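Local coordinates for inositol-3-phosphate synthase (Caenorhabditis elegans, PDB 1VKO), which is an NAD-binding member of the inositol-3-phosphate synthase family, built on a Rossmann-type parallel sheet and found here as a four-chain assembly, at residues F202-Q207 against G361-E366; N219-L224 against S271-E276; H226-I231 against S289-A294; Y254-Q259 against E276-P281; A263-I268 against I310-R315. All coordinates share one frame; numbering follows the deposited sequence. Where two conformers were deposited one is given.

Interaction 1 of 5, residues F202-Q207 against G361-E366; sequences FIASNQ and GKNLSE
The turn between helices 359-363 and 367-378 docks here on a loop beside the bound NAD, with Asn-363 and Glu-366 holding Ala-204 and Ser-205. Asn-363 works with both ends of its amide. Asn-363 OD1 accepts the backbone N of Ala-204 at 3.1 Å, from a donor tilted out of the carbonyl plane. ND2 donates to Thr-251 O, so the amide also ties in a third loop. Its CG stands anti to the backbone N (chi1 -164°), which carries the amide across to Ala-204. Both carboxylate oxygens of Glu-366 bind Ser-205. Ser-205 N meets Glu-366 OE1 at 3.0 Å from above the carboxylate plane, 47° out of it. Ser-205 OG donates to Glu-366 OE2 on its syn lone pair, at 3.1 Å. The side chain of Ile-203 is about 4 Å from the bound NAD, so these bonds probably help hold the loop beside it in the Rossmann-type domain. Glu-366 is itself the N-cap residue of helix 367-378. A third grip is Asn-206, whose ND2 donates to Lys-362 O at 2.7 Å. Ser-365 OG reaches Lys-362 O from the opposite face of its plane, at 3.1 Å. That oxygen, near the end of helix 359-363, therefore has two donors. Gln-207 NE2 donates to Asn-206 OD1 at 3.0 Å and steadies the rotation of that amide. Gln-207 OE1 in turn accepts from Asn-359 ND2. The Lys-362 chain runs past Asn-206 in the reverse direction, with its CE 3.7 Å from Asn-206 OD1.

Interaction 2 of 5, residues N219-L224 against S271-E276; sequences NKLEHL and SIRVNE
Ile-272 lays its CG2 methyl over the first turn of helix 220-238. Ile-272 CG2 is 3.8 Å from Leu-221 CA and lies close to Lys-220 O as well. Leu-224 CD2 meets Ile-272 CG2 at 4.0 Å, the two side chains crossing at about a right angle. Leu-221 CB adds a looser contact with it. The branch gets there because CG2 stands anti to the backbone N of Ile-272. Leu-224 also packs on Ile-284, Val-287 and Ala-288 of helix 281-291, so the apolar patch is shared by three helices. The contact joins the start of helix 220-238 to the end of helix 265-273, two helices of the Rossmann-type domain. Asn-219 is the N-cap: its OD1 accepts Glu-222 N at 3.1 Å and, weakly, Leu-221 N. Lys-220 N is taken from across the contact. Asn-275 OD1 accepts Lys-220 N at 2.8 Å, in the carbonyl plane and nearly straight (172°). Asn-275 ND2 donates to Asp-218 O, which fixes the rotation of the amide. Asn-275 has a positive phi of 64°, and Glu-276 N returns to Ser-271 O at 2.9 Å, ending helix 265-273. Beyond its CG the Lys-220 chain is extended. Lys-220 NZ donates to Glu-276 O at 2.9 Å, in the carbonyl plane, and also to Val-279 O.

Interaction 3 of 5, residues H226-I231 against S289-A294; sequences HIRADI and SILEGA
Arg-228 and Glu-292 form the salt bridge at the centre of this contact. Both bonds use one carboxylate oxygen. Arg-228 NE donates to Glu-292 OE2 at 2.8 Å, and Arg-228 NH2 adds a weak bond to Glu-292 OE2 at 3.1 Å. NE comes to OE2 on its anti side, 29° out of the carboxylate plane. The guanidinium and carboxylate planes are 46° apart, so the pair is not a flat two-on-two bridge. Leu-291 CB covers one face of the guanidinium, 3.6 Å above the plane and over its centre. The group is thus met on a face by carbon and at an edge by charge. A bend of the Arg-228 chain at chi3 (67°) turns the guanidinium to this place. Beside the bridge, Ile-231 CG2 rests on Glu-292 CB at 3.7 Å. Ile-231 CD1 reaches the backbone at Ser-289 CA, 3.9 Å away. One shell out, Arg-232 NE makes a second salt bridge to Glu-292 OE2. Two arginines of helix 220-238 probably favour the charged form of this glutamate. Ser-289 OG is bonded to Phe-285 O within its own helix, and the residue packs on Val-245 of strand 242-247. The backbone sets the position of Glu-292. Gly-293, with positive phi, is the C-prime residue: Ala-294 N bonds to Ser-289 O at 2.9 Å and Gly-293 N to Ile-290 O at 2.8 Å. This is a Schellman motif, and it ends helix 281-291 just before strand 295-298 of the parallel Rossmann-type sheet.

Interaction 4 of 5, residues Y254-Q259 against E276-P281; sequences YTDVRQ and EDEVSP
The carboxylates of Asp-256 and Glu-278 meet with their planes 54° apart. Asp-256 OD2 lies 3.5 Å from Glu-278 CG, and its distance to Glu-278 OE1 is 3.8 Å. Two like charges are therefore close together. Their repulsion is probably eased by Arg-253, whose NH1 makes a salt bridge to Glu-278 OE1. The same OE1 accepts the backbone N of Asp-256 at 2.8 Å. That donor arrives on the anti side, 21° out of the carboxylate plane. The Glu-278 chain is bent at chi2 (-56°), which folds its carboxylate back to the loop 254-259. The Thr-255 side chain runs alongside Glu-278 in the opposite direction. At the edge of the Arg-258 guanidinium, near its plane, is Glu-276 OE2. At 4.2 Å from NH2 the pair is beyond a salt bridge, so only a loose attraction is likely. Glu-278 is the centre of an inverse gamma turn, closed by a weak bond from Val-279 N to Asp-277 O. Ser-280, the N-cap residue of helix 281-291, accepts Asn-283 N at its OG. A water lies 2.6 Å from Ser-280 OG. Its weak link to Thr-255 OG1 is doubtful, since Thr-255 has two conformers. The two loops sit at opposite ends of helix 265-273: 254-259 comes between strand 242-247 and that helix, and 276-281 leads from it into helix 281-291.

Interaction 5 of 5, residues A263-I268 against I310-R315; sequences ATADEI and IELAER
Glu-311 leaves its helix with CG anti to the backbone N (chi1 -175°) and runs out extended toward Ala-265. Glu-311 CG passes Ala-265 CB at 4.1 Å. Glu-311 CD stands 3.8 Å from Ala-265 N. Glu-311 OE1 ends over the start of helix 265-273 and accepts Ala-265 N at 2.9 Å. The donor meets it from above the carboxylate plane, 41° out of it. Thr-264 CB is also near, 3.2 Å from Glu-311 OE1. Thr-264 and Glu-267 form a capping box: Glu-267 N donates to Thr-264 OG1 at 3.0 Å, and Thr-264 N makes a weak bond to Glu-267 OE1. Glu-311 adds a further acceptor to this helix start, and its negative charge there probably suits the helix dipole. Ala-265 CB packs between the helices, 4.0 Å from Leu-312 CB. It also lies 3.4 Å above the Arg-315 guanidinium plane, offset toward the rim. Asp-266 sits at the edge of that group. Its OD1 takes weak bonds from both NH1 and NH2 of Arg-315 in a long salt bridge, the two planes 36° apart. Leu-312 packs further on Val-287 and Ile-290, so helix 281-291 borders the contact as well.

Overall arrangement
From the N terminus, interaction 1 opens first, at 202-207, and closes last, at 361-366. The other four nest inside its loop. Helix 220-238 then starts interactions 2 and 3, which cross and tie it to the ends of helices 265-273 and 281-291. Interaction 4 lies within the loop of interaction 3 but crosses interaction 2, with which it shares Glu-276. Interaction 5 starts at 263-268 and crosses interactions 2, 3 and 4, bringing in helix 307-316. Phe-202 packs on Asp-277 and Ser-280, linking interactions 1 and 4. Ile-290 packs on Ala-313, linking 3 and 5. Helices 220-238, 265-273, 281-291 and 307-316 and their connecting loops are so tied to one another, and interaction 1 adds helix 359-363.

Interaction 1 of 5, residues F202-Q207 against G361-E366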
# COMPACT_ATOMS: atom_id res chain seq x y z
N PHE A 202 33.88 3.11 -17.35
CA PHE A 202 33.53 3.02 -15.92
C PHE A 202 32.09 3.43 -15.56
O PHE A 202 31.69 3.24 -14.42
CB PHE A 202 34.56 3.73 -14.99
CG PHE A 202 35.89 3.00 -14.86
CD1 PHE A 202 36.88 3.16 -15.81
CD2 PHE A 202 36.14 2.14 -13.79
CE1 PHE A 202 38.09 2.46 -15.73
CE2 PHE A 202 37.36 1.46 -13.70
CZ PHE A 202 38.32 1.63 -14.67
N ILE A 203 31.29 3.96 -16.50
CA ILE A 203 29.85 4.26 -16.20
C ILE A 203 28.91 3.72 -17.27
O ILE A 203 29.39 3.09 -18.23
CB ILE A 203 29.60 5.78 -16.00
CG1 ILE A 203 29.70 6.54 -17.31
CG2 ILE A 203 30.58 6.39 -15.00
CD1 ILE A 203 29.95 8.02 -17.12
N ALA A 204 27.58 3.94 -17.13
CA ALA A 204 26.59 3.51 -18.14
C ALA A 204 26.88 4.13 -19.51
O ALA A 204 26.89 5.36 -19.67
CB ALA A 204 25.19 3.86 -17.72
N SER A 205 27.10 3.28 -20.51
CA SER A 205 27.39 3.76 -21.87
C SER A 205 26.38 4.83 -22.38
O SER A 205 26.66 5.56 -23.36
CB SER A 205 27.57 2.57 -22.85
OG SER A 205 26.34 2.06 -23.33
N ASN A 206 25.24 4.95 -21.70
CA ASN A 206 24.23 5.93 -22.09
C ASN A 206 24.56 7.43 -21.76
O ASN A 206 23.79 8.35 -22.09
CB ASN A 206 22.76 5.47 -21.75
CG ASN A 206 22.48 5.35 -20.24
OD1 ASN A 206 22.81 6.25 -19.46
ND2 ASN A 206 21.83 4.22 -19.83
N GLN A 207 25.74 7.63 -21.18
CA GLN A 207 26.20 8.95 -20.74
C GLN A 207 27.10 9.68 -21.75
O GLN A 207 27.59 10.76 -21.44
CB GLN A 207 26.94 8.85 -19.38
CG GLN A 207 26.12 8.19 -18.25
CD GLN A 207 24.99 9.07 -17.76
OE1 GLN A 207 25.18 10.28 -17.51
NE2 GLN A 207 23.80 8.47 -17.63
N GLY A 361 18.81 7.19 -12.25
CA GLY A 361 18.13 5.98 -12.73
C GLY A 361 18.54 5.50 -14.12
O GLY A 361 18.73 4.28 -14.36
N LYS A 362 18.66 6.46 -15.05
CA LYS A 362 19.10 6.19 -16.43
C LYS A 362 20.51 5.56 -16.47
O LYS A 362 20.82 4.71 -17.34
CB LYS A 362 19.04 7.49 -17.24
CG LYS A 362 19.38 7.39 -18.74
CD LYS A 362 19.51 8.82 -19.31
CE LYS A 362 20.47 8.89 -20.49
NZ LYS A 362 19.77 9.10 -21.80
N ASN A 363 21.36 5.98 -15.52
CA ASN A 363 22.68 5.37 -15.32
C ASN A 363 22.63 3.94 -14.73
O ASN A 363 23.37 3.05 -15.16
CB ASN A 363 23.58 6.27 -14.43
CG ASN A 363 25.06 5.87 -14.51
OD1 ASN A 363 25.65 5.86 -15.61
ND2 ASN A 363 25.65 5.55 -13.37
N LEU A 364 21.76 3.75 -13.74
CA LEU A 364 21.55 2.43 -13.13
C LEU A 364 20.65 1.52 -13.99
O LEU A 364 20.26 0.44 -13.51
CB LEU A 364 20.99 2.59 -11.70
CG LEU A 364 21.75 3.60 -10.82
CD1 LEU A 364 20.85 4.16 -9.71
CD2 LEU A 364 23.05 2.98 -10.25
N SER A 365 20.33 1.94 -15.23
CA SER A 365 19.70 1.09 -16.27
C SER A 365 20.66 -0.03 -16.61
O SER A 365 20.23 -1.13 -16.95
CB SER A 365 19.45 1.83 -17.61
OG SER A 365 18.43 2.80 -17.56
N GLU A 366 21.96 0.29 -16.56
CA GLU A 366 23.00 -0.65 -17.02
C GLU A 366 23.55 -1.55 -15.90
O GLU A 366 23.60 -1.14 -14.73
CB GLU A 366 24.08 0.05 -17.86
CG GLU A 366 23.53 0.55 -19.18
CD GLU A 366 24.59 0.97 -20.19
OE1 GLU A 366 25.79 0.63 -20.03
OE2 GLU A 366 24.22 1.65 -21.17

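Interaction 2 of 5, residues N219-L224 against S271-E276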
# COMPACT_ATOMS: atom_id res chain seq x y z
N ASN A 219 46.47 9.84 -20.72
CA ASN A 219 47.51 9.67 -19.72
C ASN A 219 46.90 10.02 -18.37
O ASN A 219 46.57 11.18 -18.13
CB ASN A 219 48.70 10.59 -20.03
CG ASN A 219 49.93 10.33 -19.15
OD1 ASN A 219 49.83 10.19 -17.92
ND2 ASN A 219 51.10 10.32 -19.78
N LYS A 220 46.77 9.00 -17.52
CA LYS A 220 46.08 9.11 -16.24
C LYS A 220 46.88 9.88 -15.20
O LYS A 220 46.30 10.44 -14.24
CB LYS A 220 45.70 7.71 -15.68
CG LYS A 220 44.80 6.92 -16.63
CD LYS A 220 44.21 5.61 -16.09
CE LYS A 220 43.26 4.97 -17.12
NZ LYS A 220 42.48 3.83 -16.53
N LEU A 221 48.20 9.90 -15.37
CA LEU A 221 49.08 10.68 -14.48
C LEU A 221 49.01 12.16 -14.79
O LEU A 221 49.04 13.00 -13.88
CB LEU A 221 50.54 10.19 -14.52
CG LEU A 221 51.55 11.03 -13.71
CD1 LEU A 221 51.36 10.82 -12.20
CD2 LEU A 221 52.98 10.72 -14.12
N GLU A 222 48.88 12.51 -16.07
CA GLU A 222 48.59 13.90 -16.40
C GLU A 222 47.23 14.28 -15.85
O GLU A 222 47.08 15.37 -15.32
CB GLU A 222 48.59 14.11 -17.88
CG GLU A 222 49.98 14.18 -18.49
CD GLU A 222 50.00 15.15 -19.64
OE1 GLU A 222 49.08 15.03 -20.50
OE2 GLU A 222 50.89 16.04 -19.65
N HIS A 223 46.26 13.36 -15.91
CA HIS A 223 44.96 13.61 -15.30
C HIS A 223 45.07 13.86 -13.82
O HIS A 223 44.50 14.84 -13.32
CB HIS A 223 43.96 12.52 -15.63
CG HIS A 223 43.60 12.47 -17.07
ND1 HIS A 223 43.21 11.32 -17.72
CD2 HIS A 223 43.62 13.44 -18.02
CE1 HIS A 223 43.01 11.58 -19.00
NE2 HIS A 223 43.25 12.86 -19.21
N LEU A 224 45.84 13.01 -13.14
CA LEU A 224 46.09 13.13 -11.70
C LEU A 224 46.61 14.51 -11.35
O LEU A 224 46.17 15.13 -10.39
CB LEU A 224 47.09 12.06 -11.25
CG LEU A 224 47.59 12.21 -9.83
CD1 LEU A 224 46.47 12.21 -8.84
CD2 LEU A 224 48.53 11.06 -9.55
N SER A 271 50.32 2.03 -10.70
CA SER A 271 49.31 1.77 -11.74
C SER A 271 48.92 3.06 -12.49
O SER A 271 48.68 3.04 -13.71
CB SER A 271 48.07 1.09 -11.17
OG SER A 271 48.41 -0.06 -10.43
N ILE A 272 48.87 4.18 -11.77
CA ILE A 272 48.59 5.48 -12.41
C ILE A 272 49.75 5.92 -13.31
O ILE A 272 49.55 6.49 -14.38
CB ILE A 272 48.27 6.55 -11.34
CG1 ILE A 272 47.06 6.13 -10.51
CG2 ILE A 272 48.06 7.93 -12.00
CD1 ILE A 272 46.70 7.09 -9.36
N ARG A 273 50.97 5.67 -12.85
CA ARG A 273 52.15 6.03 -13.63
C ARG A 273 52.22 5.24 -14.95
O ARG A 273 52.44 5.83 -15.99
CB ARG A 273 53.42 5.84 -12.80
CG ARG A 273 54.56 6.84 -13.12
CD ARG A 273 55.92 6.38 -12.60
NE ARG A 273 56.13 5.02 -13.07
CZ ARG A 273 57.04 4.66 -13.96
NH1 ARG A 273 57.89 5.57 -14.43
NH2 ARG A 273 57.11 3.40 -14.35
N VAL A 274 52.00 3.93 -14.89
CA VAL A 274 52.08 3.05 -16.07
C VAL A 274 50.77 2.97 -16.88
O VAL A 274 50.63 2.14 -17.77
CB VAL A 274 52.53 1.59 -15.71
CG1 VAL A 274 53.82 1.56 -14.97
CG2 VAL A 274 51.48 0.90 -14.90
N ASN A 275 49.79 3.80 -16.52
CA ASN A 275 48.53 3.96 -17.27
C ASN A 275 47.63 2.74 -17.33
O ASN A 275 46.95 2.48 -18.33
CB ASN A 275 48.79 4.48 -18.67
CG ASN A 275 47.83 5.54 -19.06
OD1 ASN A 275 47.71 6.55 -18.37
ND2 ASN A 275 47.13 5.33 -20.17
N GLU A 276 47.61 2.02 -16.22
CA GLU A 276 46.82 0.84 -16.03
C GLU A 276 45.34 1.10 -16.34
O GLU A 276 44.84 2.20 -16.15
CB GLU A 276 47.01 0.40 -14.58
CG GLU A 276 46.30 -0.87 -14.18
CD GLU A 276 46.69 -2.03 -15.05
OE1 GLU A 276 47.91 -2.36 -15.10
OE2 GLU A 276 45.76 -2.58 -15.70

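Interaction 3 of 5, residues H226-I231 against S289-A294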
# COMPACT_ATOMS: atom_id res chain seq x y z
N HIS A 226 46.33 17.18 -13.15
CA HIS A 226 45.43 18.25 -13.56
C HIS A 226 44.46 18.56 -12.42
O HIS A 226 44.23 19.73 -12.10
CB HIS A 226 44.65 17.83 -14.79
CG HIS A 226 43.73 18.88 -15.32
ND1 HIS A 226 43.93 19.49 -16.55
CD2 HIS A 226 42.60 19.43 -14.82
CE1 HIS A 226 42.95 20.35 -16.77
NE2 HIS A 226 42.13 20.33 -15.74
N ILE A 227 43.90 17.51 -11.82
CA ILE A 227 43.02 17.66 -10.65
C ILE A 227 43.77 18.18 -9.43
O ILE A 227 43.22 18.97 -8.67
CB ILE A 227 42.38 16.33 -10.27
CG1 ILE A 227 41.71 15.68 -11.49
CG2 ILE A 227 41.38 16.56 -9.14
CD1 ILE A 227 40.50 16.41 -12.01
N ARG A 228 44.99 17.68 -9.20
CA ARG A 228 45.80 18.23 -8.11
C ARG A 228 45.83 19.76 -8.31
O ARG A 228 45.55 20.51 -7.39
CB ARG A 228 47.22 17.66 -8.14
CG ARG A 228 47.27 16.21 -7.73
CD ARG A 228 48.65 15.69 -7.42
NE ARG A 228 49.18 16.33 -6.22
CZ ARG A 228 50.40 16.14 -5.74
NH1 ARG A 228 51.25 15.32 -6.36
NH2 ARG A 228 50.77 16.76 -4.64
N ALA A 229 46.10 20.18 -9.54
CA ALA A 229 46.23 21.60 -9.89
C ALA A 229 44.96 22.33 -9.56
O ALA A 229 45.00 23.45 -9.03
CB ALA A 229 46.57 21.73 -11.40
N ASP A 230 43.83 21.65 -9.78
CA ASP A 230 42.48 22.21 -9.56
C ASP A 230 42.21 22.46 -8.10
O ASP A 230 41.60 23.46 -7.72
CB ASP A 230 41.39 21.31 -10.16
CG ASP A 230 41.26 21.45 -11.68
OD1 ASP A 230 41.68 22.50 -12.27
OD2 ASP A 230 40.71 20.58 -12.38
N ILE A 231 42.72 21.56 -7.26
CA ILE A 231 42.49 21.63 -5.82
C ILE A 231 43.31 22.74 -5.17
O ILE A 231 42.76 23.51 -4.38
CB ILE A 231 42.82 20.27 -5.18
CG1 ILE A 231 41.77 19.23 -5.61
CG2 ILE A 231 42.91 20.40 -3.65
CD1 ILE A 231 42.15 17.84 -5.28
N SER A 289 43.12 14.16 -4.14
CA SER A 289 42.57 14.77 -2.94
C SER A 289 43.56 14.56 -1.82
O SER A 289 44.00 15.52 -1.17
CB SER A 289 41.21 14.15 -2.56
OG SER A 289 40.32 14.22 -3.65
N ILE A 290 43.92 13.29 -1.63
CA ILE A 290 44.82 12.91 -0.56
C ILE A 290 46.16 13.59 -0.74
O ILE A 290 46.63 14.24 0.18
CB ILE A 290 45.00 11.38 -0.50
CG1 ILE A 290 43.68 10.72 -0.10
CG2 ILE A 290 46.09 11.04 0.49
CD1 ILE A 290 43.60 9.25 -0.55
N LEU A 291 46.74 13.47 -1.93
CA LEU A 291 48.05 14.09 -2.20
C LEU A 291 48.08 15.59 -1.94
O LEU A 291 49.12 16.12 -1.59
CB LEU A 291 48.57 13.74 -3.61
CG LEU A 291 48.81 12.23 -3.75
CD1 LEU A 291 48.98 11.91 -5.15
CD2 LEU A 291 50.02 11.80 -2.99
N GLU A 292 46.93 16.24 -2.05
CA GLU A 292 46.78 17.68 -1.72
C GLU A 292 46.25 17.99 -0.32
O GLU A 292 45.88 19.13 -0.03
CB GLU A 292 45.86 18.33 -2.74
CG GLU A 292 46.42 18.35 -4.14
CD GLU A 292 47.72 19.13 -4.22
OE1 GLU A 292 47.92 20.01 -3.35
OE2 GLU A 292 48.54 18.85 -5.14
N GLY A 293 46.18 16.99 0.55
CA GLY A 293 45.71 17.23 1.91
C GLY A 293 44.22 17.52 2.08
O GLY A 293 43.78 17.88 3.18
N ALA A 294 43.46 17.35 1.00
CA ALA A 294 41.98 17.35 1.03
C ALA A 294 41.42 15.98 1.44
O ALA A 294 42.00 14.94 1.12
CB ALA A 294 41.40 17.75 -0.32

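Interaction 4 of 5, residues Y254-Q259 against E276-P281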
# COMPACT_ATOMS: atom_id res chain seq x y z
N TYR A 254 32.57 -1.29 -10.37
CA TYR A 254 33.66 -1.70 -9.51
C TYR A 254 34.91 -1.90 -10.36
O TYR A 254 34.85 -2.39 -11.47
CB TYR A 254 33.28 -3.03 -8.87
CG TYR A 254 32.57 -2.90 -7.54
CD1 TYR A 254 31.49 -2.05 -7.38
CD2 TYR A 254 33.01 -3.63 -6.43
CE1 TYR A 254 30.87 -1.91 -6.17
CE2 TYR A 254 32.37 -3.52 -5.22
CZ TYR A 254 31.28 -2.66 -5.10
OH TYR A 254 30.63 -2.52 -3.88
N THR A 255 36.06 -1.56 -9.82
CA THR A 255 37.34 -1.95 -10.38
C THR A 255 37.64 -3.38 -9.90
O THR A 255 36.96 -3.86 -8.98
CB THR A 255 38.40 -1.00 -9.77
OG1 THR A 255 38.13 0.35 -10.17
CG2 THR A 255 39.78 -1.26 -10.33
N ASP A 256 38.61 -4.07 -10.52
CA ASP A 256 39.18 -5.28 -9.90
C ASP A 256 39.93 -4.83 -8.66
O ASP A 256 40.26 -3.63 -8.51
CB ASP A 256 40.13 -6.03 -10.85
CG ASP A 256 39.39 -6.74 -11.99
OD1 ASP A 256 38.47 -7.55 -11.71
OD2 ASP A 256 39.66 -6.55 -13.21
N VAL A 257 40.16 -5.78 -7.74
CA VAL A 257 41.03 -5.53 -6.57
C VAL A 257 41.99 -6.70 -6.51
O VAL A 257 41.56 -7.86 -6.55
CB VAL A 257 40.24 -5.41 -5.24
CG1 VAL A 257 41.16 -4.96 -4.11
CG2 VAL A 257 39.07 -4.46 -5.37
N ARG A 258 43.29 -6.41 -6.42
CA ARG A 258 44.35 -7.44 -6.43
C ARG A 258 45.69 -6.80 -6.18
O ARG A 258 45.87 -5.62 -6.46
CB ARG A 258 44.41 -8.21 -7.77
CG ARG A 258 44.53 -7.34 -9.05
CD ARG A 258 44.61 -8.15 -10.34
NE ARG A 258 44.44 -7.34 -11.55
CZ ARG A 258 45.42 -6.66 -12.17
NH1 ARG A 258 46.67 -6.66 -11.69
NH2 ARG A 258 45.12 -5.95 -13.26
N GLN A 259 46.63 -7.59 -5.68
CA GLN A 259 48.00 -7.10 -5.52
C GLN A 259 48.66 -7.03 -6.88
O GLN A 259 48.44 -7.92 -7.72
CB GLN A 259 48.82 -7.94 -4.52
CG GLN A 259 48.62 -9.45 -4.58
CD GLN A 259 49.40 -10.19 -3.49
OE1 GLN A 259 50.64 -10.17 -3.49
NE2 GLN A 259 48.68 -10.82 -2.57
N GLU A 276 47.61 2.02 -16.22
CA GLU A 276 46.82 0.84 -16.03
C GLU A 276 45.34 1.10 -16.34
O GLU A 276 44.84 2.20 -16.15
CB GLU A 276 47.01 0.40 -14.58
CG GLU A 276 46.30 -0.87 -14.18
CD GLU A 276 46.69 -2.03 -15.05
OE1 GLU A 276 47.91 -2.36 -15.10
OE2 GLU A 276 45.76 -2.58 -15.70
N ASP A 277 44.65 0.06 -16.79
CA ASP A 277 43.25 0.17 -17.18
C ASP A 277 42.28 0.18 -16.01
O ASP A 277 41.42 1.05 -15.97
CB ASP A 277 42.89 -0.93 -18.19
CG ASP A 277 42.90 -0.43 -19.62
OD1 ASP A 277 41.85 0.07 -20.07
OD2 ASP A 277 43.90 -0.47 -20.36
N GLU A 278 42.40 -0.78 -15.09
CA GLU A 278 41.54 -0.86 -13.90
C GLU A 278 41.90 0.21 -12.87
O GLU A 278 42.08 -0.08 -11.69
CB GLU A 278 41.61 -2.26 -13.24
CG GLU A 278 40.80 -3.37 -13.92
CD GLU A 278 39.31 -3.04 -14.08
OE1 GLU A 278 38.59 -2.94 -13.07
OE2 GLU A 278 38.85 -2.91 -15.22
N VAL A 279 42.02 1.44 -13.33
CA VAL A 279 42.16 2.59 -12.45
C VAL A 279 41.07 3.59 -12.85
O VAL A 279 41.11 4.13 -13.94
CB VAL A 279 43.57 3.22 -12.54
CG1 VAL A 279 43.66 4.53 -11.78
CG2 VAL A 279 44.61 2.23 -12.03
N SER A 280 40.09 3.77 -11.97
CA SER A 280 38.91 4.56 -12.28
C SER A 280 39.14 6.06 -12.15
O SER A 280 40.06 6.48 -11.45
CB SER A 280 37.75 4.15 -11.37
OG SER A 280 37.82 4.80 -10.11
N PRO A 281 38.28 6.85 -12.78
CA PRO A 281 38.22 8.29 -12.57
C PRO A 281 38.07 8.61 -11.08
O PRO A 281 38.67 9.57 -10.59
CB PRO A 281 36.94 8.66 -13.29
CG PRO A 281 36.91 7.67 -14.44
CD PRO A 281 37.27 6.41 -13.78
O HOH W 1 37.06 2.98 -8.47

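Interaction 5 of 5, residues A263-I268 against I310-R315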
# COMPACT_ATOMS: atom_id res chain seq x y z
N ALA A 263 46.35 -2.99 -4.11
CA ALA A 263 46.32 -3.48 -2.71
C ALA A 263 47.11 -2.58 -1.77
O ALA A 263 46.81 -2.53 -0.56
CB ALA A 263 46.82 -4.92 -2.61
N THR A 264 48.13 -1.89 -2.30
CA THR A 264 48.90 -0.96 -1.48
C THR A 264 48.96 0.40 -2.13
O THR A 264 48.65 0.53 -3.30
CB THR A 264 50.34 -1.45 -1.30
OG1 THR A 264 51.09 -1.10 -2.47
CG2 THR A 264 50.41 -2.98 -1.19
N ALA A 265 49.40 1.39 -1.35
CA ALA A 265 49.57 2.77 -1.82
C ALA A 265 50.53 2.88 -2.99
O ALA A 265 50.27 3.59 -3.96
CB ALA A 265 50.05 3.66 -0.68
N ASP A 266 51.67 2.20 -2.86
CA ASP A 266 52.72 2.23 -3.87
C ASP A 266 52.27 1.54 -5.13
O ASP A 266 52.62 1.98 -6.24
CB ASP A 266 53.99 1.57 -3.33
CG ASP A 266 54.56 2.30 -2.11
OD1 ASP A 266 54.52 3.56 -2.06
OD2 ASP A 266 55.08 1.68 -1.17
N GLU A 267 51.48 0.47 -4.98
CA GLU A 267 50.81 -0.16 -6.11
C GLU A 267 49.87 0.79 -6.84
O GLU A 267 49.97 0.92 -8.05
CB GLU A 267 50.06 -1.43 -5.69
CG GLU A 267 51.00 -2.59 -5.47
CD GLU A 267 50.30 -3.82 -4.93
OE1 GLU A 267 49.05 -3.82 -4.87
OE2 GLU A 267 51.01 -4.79 -4.58
N ILE A 268 48.97 1.46 -6.12
CA ILE A 268 48.03 2.36 -6.79
C ILE A 268 48.72 3.53 -7.51
O ILE A 268 48.30 3.88 -8.62
CB ILE A 268 46.82 2.81 -5.85
CG1 ILE A 268 45.76 3.60 -6.63
CG2 ILE A 268 47.27 3.62 -4.64
CD1 ILE A 268 44.68 2.74 -7.21
N ILE A 310 43.08 3.59 1.13
CA ILE A 310 43.06 3.77 2.56
C ILE A 310 44.50 3.95 3.05
O ILE A 310 44.83 4.99 3.66
CB ILE A 310 42.34 2.60 3.23
CG1 ILE A 310 40.84 2.67 2.92
CG2 ILE A 310 42.64 2.58 4.73
CD1 ILE A 310 40.06 1.41 3.26
N GLU A 311 45.37 2.98 2.74
CA GLU A 311 46.79 3.12 3.09
C GLU A 311 47.37 4.50 2.69
O GLU A 311 48.14 5.10 3.43
CB GLU A 311 47.60 1.96 2.51
CG GLU A 311 49.06 1.96 2.92
CD GLU A 311 49.83 0.76 2.38
OE1 GLU A 311 49.50 0.27 1.30
OE2 GLU A 311 50.78 0.32 3.06
N LEU A 312 46.97 5.02 1.54
CA LEU A 312 47.53 6.29 1.08
C LEU A 312 47.00 7.44 1.92
O LEU A 312 47.73 8.38 2.25
CB LEU A 312 47.24 6.50 -0.42
CG LEU A 312 47.89 7.71 -1.13
CD1 LEU A 312 49.42 7.60 -1.33
CD2 LEU A 312 47.20 7.95 -2.45
N ALA A 313 45.72 7.36 2.28
CA ALA A 313 45.15 8.30 3.20
C ALA A 313 45.80 8.20 4.60
O ALA A 313 46.07 9.23 5.22
CB ALA A 313 43.67 8.11 3.28
N GLU A 314 46.04 6.98 5.10
CA GLU A 314 46.70 6.80 6.41
C GLU A 314 48.06 7.51 6.38
O GLU A 314 48.42 8.23 7.31
CB GLU A 314 46.89 5.30 6.79
CG GLU A 314 45.70 4.57 7.45
CD GLU A 314 45.77 3.02 7.36
OE1 GLU A 314 46.66 2.46 6.66
OE2 GLU A 314 44.92 2.34 7.98
N ARG A 315 48.78 7.32 5.29
CA ARG A 315 50.13 7.83 5.14
C ARG A 315 50.16 9.33 4.98
O ARG A 315 51.17 9.97 5.28
CB ARG A 315 50.80 7.17 3.94
CG ARG A 315 52.15 6.57 4.26
CD ARG A 315 52.64 5.57 3.23
NE ARG A 315 52.75 6.18 1.92
CZ ARG A 315 53.03 5.51 0.82
NH1 ARG A 315 53.22 4.20 0.91
NH2 ARG A 315 53.10 6.14 -0.36